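Local coordinates for high-potential iron-sulfur protein (Rhodoferax fermentans, PDB 1HLQ) that carries electrons through its high-potential [4Fe-4S] cluster in anaerobic and photosynthetic electron transport, linking the cytochrome bc1 complex and a membrane-bound tetraheme c-type cytochrome, at residues A[3-8]-A[60-65]. Residues are numbered along the deposited sequence; the frame is centred on the assembly and turned at random. Where two conformers were deposited one is given.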
loop_
_atom_site.group_PDB
_atom_site.type_symbol
_atom_site.label_atom_id
_atom_site.label_comp_id
_atom_site.label_asym_id
_atom_site.label_seq_id
_atom_site.Cartn_x
_atom_site.Cartn_y
_atom_site.Cartn_z
ATOM N N PRO A 3 -14.647 8.566 4.754
ATOM C CA PRO A 3 -14.566 7.873 6.013
ATOM C C PRO A 3 -13.111 7.773 6.471
ATOM O O PRO A 3 -12.202 7.484 5.692
ATOM C CB PRO A 3 -15.092 6.471 5.728
ATOM C CG PRO A 3 -16.027 6.713 4.591
ATOM C CD PRO A 3 -15.314 7.719 3.729
ATOM N N LEU A 4 -12.919 7.932 7.778
ATOM C CA LEU A 4 -11.575 7.768 8.318
ATOM C C LEU A 4 -11.189 6.304 8.389
ATOM O O LEU A 4 -11.985 5.393 8.634
ATOM C CB LEU A 4 -11.498 8.342 9.742
ATOM C CG LEU A 4 -11.625 9.867 9.856
ATOM C CD1 LEU A 4 -11.817 10.234 11.317
ATOM C CD2 LEU A 4 -10.437 10.575 9.245
ATOM N N VAL A 5 -9.895 6.058 8.156
ATOM C CA VAL A 5 -9.346 4.720 8.351
ATOM C C VAL A 5 -9.655 4.245 9.761
ATOM O O VAL A 5 -9.550 5.026 10.722
ATOM C CB VAL A 5 -7.815 4.767 8.133
ATOM C CG1 VAL A 5 -7.132 3.482 8.568
ATOM C CG2 VAL A 5 -7.486 5.107 6.684
ATOM N N ALA A 6 -10.077 3.011 9.949
ATOM C CA ALA A 6 -10.261 2.392 11.256
ATOM C C ALA A 6 -8.970 1.644 11.597
ATOM O O ALA A 6 -8.395 0.968 10.743
ATOM C CB ALA A 6 -11.443 1.443 11.290
ATOM N N GLU A 7 -8.542 1.693 12.849
ATOM C CA GLU A 7 -7.340 1.003 13.285
ATOM C C GLU A 7 -7.464 -0.500 13.160
ATOM O O GLU A 7 -6.445 -1.194 13.133
ATOM C CB GLU A 7 -6.964 1.419 14.714
ATOM C CG GLU A 7 -6.545 2.868 14.789
ATOM C CD GLU A 7 -6.234 3.387 16.173
ATOM O OE1 GLU A 7 -6.128 4.630 16.238
ATOM O OE2 GLU A 7 -6.135 2.564 17.112
ATOM N N THR A 8 -8.673 -1.042 13.107
ATOM C CA THR A 8 -8.915 -2.457 12.915
ATOM C C THR A 8 -8.989 -2.841 11.441
ATOM O O THR A 8 -9.151 -4.027 11.145
ATOM C CB THR A 8 -10.242 -2.836 13.609
ATOM O OG1 THR A 8 -11.244 -1.916 13.175
ATOM C CG2 THR A 8 -10.059 -2.832 15.121
ATOM N N LYS A 60 -10.518 6.287 1.802
ATOM C CA LYS A 60 -10.601 6.810 3.159
ATOM C C LYS A 60 -9.659 7.983 3.372
ATOM O O LYS A 60 -9.041 8.497 2.451
ATOM C CB LYS A 60 -10.290 5.669 4.130
ATOM C CG LYS A 60 -11.224 4.486 4.083
ATOM C CD LYS A 60 -11.288 3.594 5.285
ATOM C CE LYS A 60 -12.226 2.415 5.087
ATOM N NZ LYS A 60 -12.524 1.686 6.344
ATOM N N GLU A 61 -9.656 8.481 4.604
ATOM C CA GLU A 61 -8.768 9.557 5.006
ATOM C C GLU A 61 -8.098 9.143 6.318
ATOM O O GLU A 61 -8.634 8.332 7.071
ATOM C CB GLU A 61 -9.495 10.893 5.197
ATOM C CG GLU A 61 -9.873 11.505 3.851
ATOM C CD GLU A 61 -10.520 12.857 3.882
ATOM O OE1 GLU A 61 -10.641 13.445 2.787
ATOM O OE2 GLU A 61 -10.936 13.330 4.948
ATOM N N VAL A 62 -6.896 9.688 6.517
ATOM C CA VAL A 62 -6.168 9.459 7.762
ATOM C C VAL A 62 -6.220 10.730 8.605
ATOM O O VAL A 62 -6.496 11.809 8.069
ATOM C CB VAL A 62 -4.702 9.052 7.514
ATOM C CG1 VAL A 62 -4.648 7.690 6.816
ATOM C CG2 VAL A 62 -3.929 10.101 6.722
ATOM N N VAL A 63 -5.978 10.610 9.894
ATOM C CA VAL A 63 -5.964 11.762 10.802
ATOM C C VAL A 63 -4.555 12.335 10.780
ATOM O O VAL A 63 -3.564 11.593 10.913
ATOM C CB VAL A 63 -6.392 11.346 12.210
ATOM C CG1 VAL A 63 -6.295 12.495 13.204
ATOM C CG2 VAL A 63 -7.837 10.857 12.141
ATOM N N ALA A 64 -4.413 13.659 10.673
ATOM C CA ALA A 64 -3.124 14.319 10.541
ATOM C C ALA A 64 -2.182 14.084 11.711
ATOM O O ALA A 64 -0.945 14.041 11.548
ATOM C CB ALA A 64 -3.345 15.798 10.299
ATOM N N LYS A 65 -2.747 13.876 12.878
ATOM C CA LYS A 65 -2.111 13.558 14.130
ATOM C C LYS A 65 -1.640 12.111 14.190
ATOM O O LYS A 65 -0.980 11.690 15.139
ATOM C CB LYS A 65 -3.152 13.632 15.277
ATOM C CG LYS A 65 -3.493 15.004 15.787
ATOM C CD LYS A 65 -4.558 14.966 16.871
ATOM C CE LYS A 65 -4.134 14.152 18.078
ATOM N NZ LYS A 65 -4.935 14.552 19.266
HETATM O O HOH W 1 -14.057 3.714 7.563
#
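Pro3 and Val5 are both hydrogen-bonded to the backbone of Glu61, which faces the intervening Leu4. Glu61 N donates to Pro3 O over 2.9 Å; its bent N-H...O angle of 147° goes with a donor tilted well away from the carbonyl plane. Straighter is the return bond from Val5 N to Glu61 O, 2.8 Å long with 164° at the hydrogen. Glu61 thus gives to the residue before Leu4 and accepts from the one after it, the pattern of a parallel bridge between Leu4 and Glu61. The same Glu61 carbonyl receives a CA-H...O contact, with Leu4 CA 3.2 Å from Glu61 O.

Apolar contacts fall into two groups. The forked end of Leu4 turns back to Val63, where Leu4 CD2 lies 3.9 Å from Val63 CG2. Val5 has CG1 anti to its backbone N (chi1 169°), which places CG2 beside that N and lets it meet Val62: Val5 CG2 to Val62 CG1 is 3.8 Å. Val5 also packs on Tyr17 and Phe57.

Lys60 runs extended beyond CG, crossing the side chain of Val5 at about a right angle, and its methylenes pass residues 3-8 with Lys60 CD 3.8 Å from Val5 CA. Its ammonium reaches a water, with NZ donating over 2.8 Å, and that water donates to Leu4 O; a salt bridge to Asp9 gives the same NZ a second partner. Asp9 OD1 also accepts from Ala6 N, tying the charge to the N-terminal segment.

The arrangement is an isolated parallel bridge joining the N-terminal segment to the region around strand 62-63, which pairs antiparallel with strand 51-52. Through Val62, which touches the iron-sulfur cluster and lies near its ligands Cys38 and Cys54, the contact backs one wall of the HiPIP cluster pocket.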